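Local coordinates for ABC transporter, periplasmic solute-binding protein (Rhizobium meliloti, PDB 4WED) that probably captures a solute, perhaps a peptide or a nickel complex, in the periplasm and delivers it to an ABC transporter for import, at residues A112-W117 with L172-V177; R293-I298 with A344-A349. All coordinates share one frame; numbering follows the deposited sequence.

Contact 1: A112-W117 with L172-V177; sequences AAACKW and LSPKSV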
ATOM      1  N   ALA A 112     -21.317 -21.854   6.002  1.00 63.25           N
ATOM      2  CA  ALA A 112     -21.404 -21.718   4.537  1.00 65.75           C
ATOM      3  C   ALA A 112     -22.546 -20.816   4.009  1.00 65.87           C
ATOM      4  O   ALA A 112     -22.314 -19.900   3.202  1.00 66.95           O
ATOM      5  CB  ALA A 112     -21.497 -23.080   3.898  1.00 69.65           C
ATOM      6  N   ALA A 113     -23.758 -21.084   4.463  1.00 65.94           N
ATOM      7  CA  ALA A 113     -24.924 -20.251   4.168  1.00 66.53           C
ATOM      8  C   ALA A 113     -24.722 -18.744   4.445  1.00 66.23           C
ATOM      9  O   ALA A 113     -25.122 -17.910   3.654  1.00 68.80           O
ATOM     10  CB  ALA A 113     -26.113 -20.773   4.964  1.00 68.20           C
ATOM     11  N   ALA A 114     -24.094 -18.396   5.561  1.00 65.49           N
ATOM     12  CA  ALA A 114     -23.905 -16.995   5.908  1.00 64.42           C
ATOM     13  C   ALA A 114     -22.804 -16.417   5.035  1.00 64.01           C
ATOM     14  O   ALA A 114     -22.847 -15.270   4.626  1.00 66.64           O
ATOM     15  CB  ALA A 114     -23.571 -16.850   7.385  1.00 66.58           C
ATOM     16  N   CYS A 115     -21.836 -17.251   4.697  1.00 63.46           N
ATOM     17  CA  CYS A 115     -20.769 -16.861   3.807  1.00 61.00           C
ATOM     18  C   CYS A 115     -21.227 -16.592   2.372  1.00 61.39           C
ATOM     19  O   CYS A 115     -20.884 -15.561   1.792  1.00 62.16           O
ATOM     20  CB  CYS A 115     -19.727 -17.968   3.817  1.00 62.48           C
ATOM     21  SG  CYS A 115     -18.290 -17.562   2.831  1.00 63.28           S
ATOM     22  N   LYS A 116     -21.987 -17.520   1.806  1.00 61.15           N
ATOM     23  CA  LYS A 116     -22.611 -17.319   0.486  1.00 65.50           C
ATOM     24  C   LYS A 116     -23.413 -16.031   0.442  1.00 66.06           C
ATOM     25  O   LYS A 116     -23.337 -15.284  -0.529  1.00 64.52           O
ATOM     26  CB  LYS A 116     -23.544 -18.506   0.158  1.00 69.85           C
ATOM     27  CG  LYS A 116     -24.386 -18.449  -1.120  1.00 73.71           C
ATOM     28  CD  LYS A 116     -25.219 -19.739  -1.269  1.00 77.18           C
ATOM     29  CE  LYS A 116     -25.769 -19.978  -2.678  1.00 83.01           C
ATOM     30  NZ  LYS A 116     -26.022 -21.426  -3.037  1.00 88.15           N
ATOM     31  N   TRP A 117     -24.219 -15.807   1.479  1.00 65.64           N
ATOM     32  CA  TRP A 117     -25.156 -14.684   1.514  1.00 66.75           C
ATOM     33  C   TRP A 117     -24.415 -13.356   1.420  1.00 64.60           C
ATOM     34  O   TRP A 117     -24.855 -12.444   0.756  1.00 64.97           O
ATOM     35  CB  TRP A 117     -25.954 -14.744   2.816  1.00 70.99           C
ATOM     36  CG  TRP A 117     -26.945 -13.598   3.037  1.00 77.70           C
ATOM     37  CD1 TRP A 117     -28.239 -13.556   2.620  1.00 76.96           C
ATOM     38  CD2 TRP A 117     -26.715 -12.355   3.758  1.00 77.87           C
ATOM     39  NE1 TRP A 117     -28.822 -12.373   3.010  1.00 80.29           N
ATOM     40  CE2 TRP A 117     -27.921 -11.620   3.710  1.00 78.02           C
ATOM     41  CE3 TRP A 117     -25.611 -11.805   4.435  1.00 77.87           C
ATOM     42  CZ2 TRP A 117     -28.066 -10.361   4.308  1.00 80.52           C
ATOM     43  CZ3 TRP A 117     -25.746 -10.552   5.022  1.00 79.21           C
ATOM     44  CH2 TRP A 117     -26.978  -9.844   4.964  1.00 81.19           C
ATOM     45  N   LEU A 172     -20.920  -9.782   7.320  1.00 65.82           N
ATOM     46  CA  LEU A 172     -21.926  -9.063   8.086  1.00 64.31           C
ATOM     47  C   LEU A 172     -23.019 -10.025   8.431  1.00 65.51           C
ATOM     48  O   LEU A 172     -23.484 -10.744   7.565  1.00 70.76           O
ATOM     49  CB  LEU A 172     -22.510  -7.945   7.221  1.00 66.39           C
ATOM     50  CG  LEU A 172     -23.780  -7.213   7.689  1.00 68.77           C
ATOM     51  CD1 LEU A 172     -23.512  -6.309   8.899  1.00 69.05           C
ATOM     52  CD2 LEU A 172     -24.339  -6.383   6.547  1.00 68.95           C
ATOM     53  N   SER A 173     -23.490 -10.001   9.668  1.00 65.06           N
ATOM     54  CA  SER A 173     -24.552 -10.921  10.077  1.00 66.99           C
ATOM     55  C   SER A 173     -25.777 -10.814   9.168  1.00 67.22           C
ATOM     56  O   SER A 173     -26.401  -9.771   9.079  1.00 71.91           O
ATOM     57  CB  SER A 173     -24.947 -10.660  11.518  1.00 69.16           C
ATOM     58  OG  SER A 173     -26.170 -11.283  11.853  1.00 79.22           O
ATOM     59  N   PRO A 174     -26.156 -11.914   8.513  1.00 68.41           N
ATOM     60  CA  PRO A 174     -27.423 -11.941   7.737  1.00 71.50           C
ATOM     61  C   PRO A 174     -28.711 -11.547   8.474  1.00 75.58           C
ATOM     62  O   PRO A 174     -29.641 -11.097   7.810  1.00 78.62           O
ATOM     63  CB  PRO A 174     -27.541 -13.386   7.297  1.00 68.61           C
ATOM     64  CG  PRO A 174     -26.178 -13.938   7.415  1.00 66.96           C
ATOM     65  CD  PRO A 174     -25.468 -13.206   8.492  1.00 65.33           C
ATOM     66  N   LYS A 175     -28.793 -11.717   9.802  1.00 78.74           N
ATOM     67  CA  LYS A 175     -30.045 -11.356  10.525  1.00 81.28           C
ATOM     68  C   LYS A 175     -30.015  -9.892  10.912  1.00 81.81           C
ATOM     69  O   LYS A 175     -31.030  -9.334  11.278  1.00 88.43           O
ATOM     70  CB  LYS A 175     -30.275 -12.207  11.775  1.00 80.62           C
ATOM     71  N   SER A 176     -28.850  -9.259  10.825  1.00 78.90           N
ATOM     72  CA  SER A 176     -28.715  -7.848  11.205  1.00 78.10           C
ATOM     73  C   SER A 176     -29.332  -6.909  10.188  1.00 79.14           C
ATOM     74  O   SER A 176     -29.514  -5.745  10.494  1.00 88.73           O
ATOM     75  CB  SER A 176     -27.238  -7.464  11.337  1.00 74.88           C
ATOM     76  OG  SER A 176     -26.627  -7.221  10.062  1.00 71.41           O
ATOM     77  N   VAL A 177     -29.613  -7.402   8.990  1.00 78.18           N
ATOM     78  CA  VAL A 177     -30.058  -6.590   7.881  1.00 84.13           C
ATOM     79  C   VAL A 177     -31.528  -6.883   7.656  1.00 96.60           C
ATOM     80  O   VAL A 177     -31.988  -8.008   7.888  1.00104.08           O
ATOM     81  CB  VAL A 177     -29.294  -6.950   6.602  1.00 84.90           C
ATOM     82  CG1 VAL A 177     -29.965  -6.401   5.365  1.00 89.36           C
ATOM     83  CG2 VAL A 177     -27.869  -6.450   6.674  1.00 83.59           C
TER
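Pro174 lies over one face of the Trp117 indole in a proline-tryptophan CH-pi contact. Its CA stands 3.5 Å from the centroid of the Trp117 six-membered ring and 15° off the normal, almost squarely over the face. The pyrrolidine also spreads over the benzo part of the indole, Pro174 CG reaching Trp117 CE3 at 3.7 Å. One helical turn earlier, Ala114 adds a methyl: its CB meets the same Pro174 CG at 3.9 Å, so the proline CG is shared by ring and methyl. At the indole's edge, in its plane, Val177 CG2 approaches Trp117 CH2 at 3.9 Å, while Leu172 O lies obliquely 3.4 Å from Trp117 CZ3.

A chi1 of 178° swings the indole of Trp117 out beside its own carbonyl carbon, off helix 112-122 and toward the loop. The loop, between helix 159-162 and strand 192-197, is shaped by a type I turn from Ser173 to Ser176, in which Ser173 O accepts both Ser176 N and Ser176 OG, the hydroxyl at 2.7 Å on a carbonyl lone pair. Asn118 ties the two parts together, accepting from Leu172 N through OD1 and donating to Ala114 O through ND2. Helix 112-122 itself packs on strands 137-144 and 147-152 through Ala112, Cys115 and Lys116.

Replacing Trp117 with an alanine would probably strip Pro174 of its aromatic platform and open a gap beside Val177. No hydrogen bond joins the two segments directly; helix and loop meet through dispersion and C-H-to-pi attraction, with the directional polar bonds supplied by the turn and by Asn118.

Contact 2: R293-I298 with A344-A349; sequences RKAVSI and ALLEKA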
ATOM      1  N   ARG A 293      20.878   6.594 -18.116  1.00 59.31           N
ATOM      2  CA  ARG A 293      19.914   6.300 -17.071  1.00 57.03           C
ATOM      3  C   ARG A 293      20.589   5.849 -15.744  1.00 55.45           C
ATOM      4  O   ARG A 293      20.256   6.321 -14.648  1.00 53.26           O
ATOM      5  CB  ARG A 293      18.974   5.245 -17.568  1.00 57.60           C
ATOM      6  CG  ARG A 293      18.040   5.746 -18.636  1.00 61.34           C
ATOM      7  CD  ARG A 293      16.950   4.705 -18.889  1.00 65.41           C
ATOM      8  NE  ARG A 293      17.038   4.249 -20.265  1.00 67.79           N
ATOM      9  CZ  ARG A 293      17.173   3.011 -20.674  1.00 70.54           C
ATOM     10  NH1 ARG A 293      17.177   1.993 -19.839  1.00 74.74           N
ATOM     11  NH2 ARG A 293      17.267   2.797 -21.972  1.00 78.39           N
ATOM     12  N   LYS A 294      21.535   4.945 -15.857  1.00 51.69           N
ATOM     13  CA  LYS A 294      22.230   4.434 -14.703  1.00 54.72           C
ATOM     14  C   LYS A 294      22.950   5.565 -13.996  1.00 57.50           C
ATOM     15  O   LYS A 294      22.929   5.664 -12.770  1.00 60.31           O
ATOM     16  CB  LYS A 294      23.248   3.400 -15.188  1.00 60.68           C
ATOM     17  CG  LYS A 294      23.960   2.599 -14.111  1.00 66.34           C
ATOM     18  CD  LYS A 294      24.726   1.458 -14.755  1.00 69.00           C
ATOM     19  CE  LYS A 294      25.602   0.757 -13.754  1.00 75.26           C
ATOM     20  NZ  LYS A 294      26.585  -0.151 -14.433  1.00 81.91           N
ATOM     21  N   ALA A 295      23.605   6.415 -14.781  1.00 56.46           N
ATOM     22  CA  ALA A 295      24.362   7.491 -14.210  1.00 61.42           C
ATOM     23  C   ALA A 295      23.421   8.390 -13.441  1.00 59.16           C
ATOM     24  O   ALA A 295      23.719   8.784 -12.317  1.00 62.11           O
ATOM     25  CB  ALA A 295      25.116   8.277 -15.279  1.00 64.26           C
ATOM     26  N   VAL A 296      22.290   8.723 -14.047  1.00 55.71           N
ATOM     27  CA  VAL A 296      21.320   9.540 -13.368  1.00 56.22           C
ATOM     28  C   VAL A 296      21.000   8.883 -12.048  1.00 58.29           C
ATOM     29  O   VAL A 296      21.109   9.495 -10.993  1.00 60.18           O
ATOM     30  CB  VAL A 296      20.054   9.718 -14.198  1.00 59.89           C
ATOM     31  CG1 VAL A 296      18.942  10.290 -13.356  1.00 60.30           C
ATOM     32  CG2 VAL A 296      20.342  10.639 -15.369  1.00 59.39           C
ATOM     33  N   SER A 297      20.727   7.598 -12.095  1.00 55.34           N
ATOM     34  CA  SER A 297      20.305   6.910 -10.917  1.00 56.57           C
ATOM     35  C   SER A 297      21.373   6.793  -9.798  1.00 62.19           C
ATOM     36  O   SER A 297      21.073   6.950  -8.600  1.00 64.01           O
ATOM     37  CB  SER A 297      19.814   5.526 -11.323  1.00 56.97           C
ATOM     38  OG  SER A 297      19.692   4.758 -10.173  1.00 57.46           O
ATOM     39  N   ILE A 298      22.611   6.487 -10.147  1.00 67.07           N
ATOM     40  CA  ILE A 298      23.640   6.429  -9.093  1.00 66.35           C
ATOM     41  C   ILE A 298      24.244   7.776  -8.774  1.00 64.39           C
ATOM     42  O   ILE A 298      24.957   7.912  -7.787  1.00 68.52           O
ATOM     43  CB  ILE A 298      24.797   5.466  -9.393  1.00 68.49           C
ATOM     44  CG1 ILE A 298      25.628   5.969 -10.561  1.00 67.73           C
ATOM     45  CG2 ILE A 298      24.288   4.044  -9.586  1.00 67.12           C
ATOM     46  CD1 ILE A 298      26.877   5.150 -10.707  1.00 70.35           C
ATOM     47  N   ALA A 344      32.009   8.880 -15.049  1.00 59.53           N
ATOM     48  CA  ALA A 344      32.706   7.939 -15.908  1.00 65.55           C
ATOM     49  C   ALA A 344      31.728   7.310 -16.918  1.00 66.80           C
ATOM     50  O   ALA A 344      32.046   7.208 -18.103  1.00 73.40           O
ATOM     51  CB  ALA A 344      33.425   6.868 -15.072  1.00 62.09           C
ATOM     52  N   LEU A 345      30.547   6.896 -16.468  1.00 64.26           N
ATOM     53  CA  LEU A 345      29.537   6.386 -17.411  1.00 64.17           C
ATOM     54  C   LEU A 345      29.247   7.437 -18.450  1.00 63.96           C
ATOM     55  O   LEU A 345      29.325   7.180 -19.643  1.00 66.18           O
ATOM     56  CB  LEU A 345      28.234   6.041 -16.708  1.00 63.19           C
ATOM     57  CG  LEU A 345      28.358   4.790 -15.862  1.00 67.37           C
ATOM     58  CD1 LEU A 345      27.248   4.679 -14.839  1.00 65.86           C
ATOM     59  CD2 LEU A 345      28.374   3.567 -16.765  1.00 71.47           C
ATOM     60  N   LEU A 346      28.935   8.640 -18.004  1.00 61.90           N
ATOM     61  CA  LEU A 346      28.615   9.678 -18.964  1.00 61.73           C
ATOM     62  C   LEU A 346      29.709   9.894 -19.986  1.00 62.68           C
ATOM     63  O   LEU A 346      29.437  10.090 -21.176  1.00 67.33           O
ATOM     64  CB  LEU A 346      28.320  10.976 -18.242  1.00 63.30           C
ATOM     65  CG  LEU A 346      27.055  10.893 -17.414  1.00 60.74           C
ATOM     66  CD1 LEU A 346      26.903  12.120 -16.560  1.00 57.60           C
ATOM     67  CD2 LEU A 346      25.836  10.671 -18.297  1.00 63.07           C
ATOM     68  N   GLU A 347      30.946   9.867 -19.525  1.00 65.03           N
ATOM     69  CA  GLU A 347      32.098   9.988 -20.428  1.00 71.80           C
ATOM     70  C   GLU A 347      32.214   8.806 -21.422  1.00 70.18           C
ATOM     71  O   GLU A 347      32.387   9.014 -22.610  1.00 68.94           O
ATOM     72  CB  GLU A 347      33.404  10.154 -19.634  1.00 74.90           C
ATOM     73  CG  GLU A 347      34.428  11.035 -20.354  1.00 83.43           C
ATOM     74  CD  GLU A 347      35.082  12.082 -19.445  1.00 91.80           C
ATOM     75  OE1 GLU A 347      36.178  11.740 -18.925  1.00 94.46           O
ATOM     76  OE2 GLU A 347      34.515  13.214 -19.242  1.00 83.10           O
ATOM     77  N   LYS A 348      32.114   7.579 -20.941  1.00 71.16           N
ATOM     78  CA  LYS A 348      32.068   6.426 -21.840  1.00 76.60           C
ATOM     79  C   LYS A 348      30.944   6.608 -22.889  1.00 73.17           C
ATOM     80  O   LYS A 348      31.124   6.310 -24.060  1.00 72.02           O
ATOM     81  CB  LYS A 348      31.867   5.127 -21.047  1.00 82.75           C
ATOM     82  CG  LYS A 348      33.053   4.708 -20.185  1.00 90.22           C
ATOM     83  CD  LYS A 348      32.671   3.631 -19.171  1.00 93.62           C
ATOM     84  CE  LYS A 348      33.707   3.492 -18.052  1.00 96.69           C
ATOM     85  NZ  LYS A 348      33.085   2.970 -16.785  1.00 91.91           N
ATOM     86  N   ALA A 349      29.786   7.116 -22.463  1.00 68.76           N
ATOM     87  CA  ALA A 349      28.666   7.351 -23.383  1.00 66.95           C
ATOM     88  C   ALA A 349      28.895   8.544 -24.302  1.00 65.96           C
ATOM     89  O   ALA A 349      28.075   8.799 -25.146  1.00 66.30           O
ATOM     90  CB  ALA A 349      27.368   7.546 -22.625  1.00 63.57           C
TER
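Leu345 and Leu346 both set CG anti to the carbonyl carbon (chi1 -72° and -67°), which carries their branches from helix 339-348 toward Ala295 on helix 290-299. Leu345 uses its CD1 branch: this methyl lies 4.0 Å from Lys294 CG and equally far from the backbone N of Ala295, and Ile298 CD1 closes on Leu345 CD1 at 4.2 Å. The lysine chain is extended, and only its aliphatic part serves here, crossing Leu345 at about a right angle; the isoleucine side chain crosses the same leucine in a similar way.

Ala295 is the small residue where the backbones come nearest, its CA 6.2 Å from Leu345 CA. Its CB meets Leu345 CB at 4.1 Å and, on the neighbouring leucine, Leu346 CG at 3.9 Å, so a single methyl packs against two successive side chains. The side-chain contacts are apolar, and no hydrogen bond crosses the pair.

The short segments run antiparallel, their axes 9.1 Å apart at a crossing angle of -164°. Farther along the same interface, Leu346 touches Val292, Leu345 touches Gln291, and Ile298 touches Ala341 and Ala342. Val296 points away from helix 339-348 and packs on Met277 and Phe279 of strand 274-279, which places helix 290-299 between that strand of the antiparallel sheet and helix 339-348.

In the fold
Contact 1 and contact 2 lie on opposite sides of the chain's centre, their own centres 60 Å apart and their nearest atoms about 46 Å apart, so neither touches the other. They follow in series along the chain, both within the family 5 solute-binding range. Contact 1, centred 29 Å from the middle of the chain, fixes a loop to a helix beside the sheet containing strands 137-144 and 147-152; contact 2, at 32 Å, pairs two helices outside the sheet containing strand 274-279. The sodium ion is held by Asp62 and Asp515, residues belonging to neither contact. The two contacts thus join separate parts of the fold at far-apart ends of this elongated binding protein.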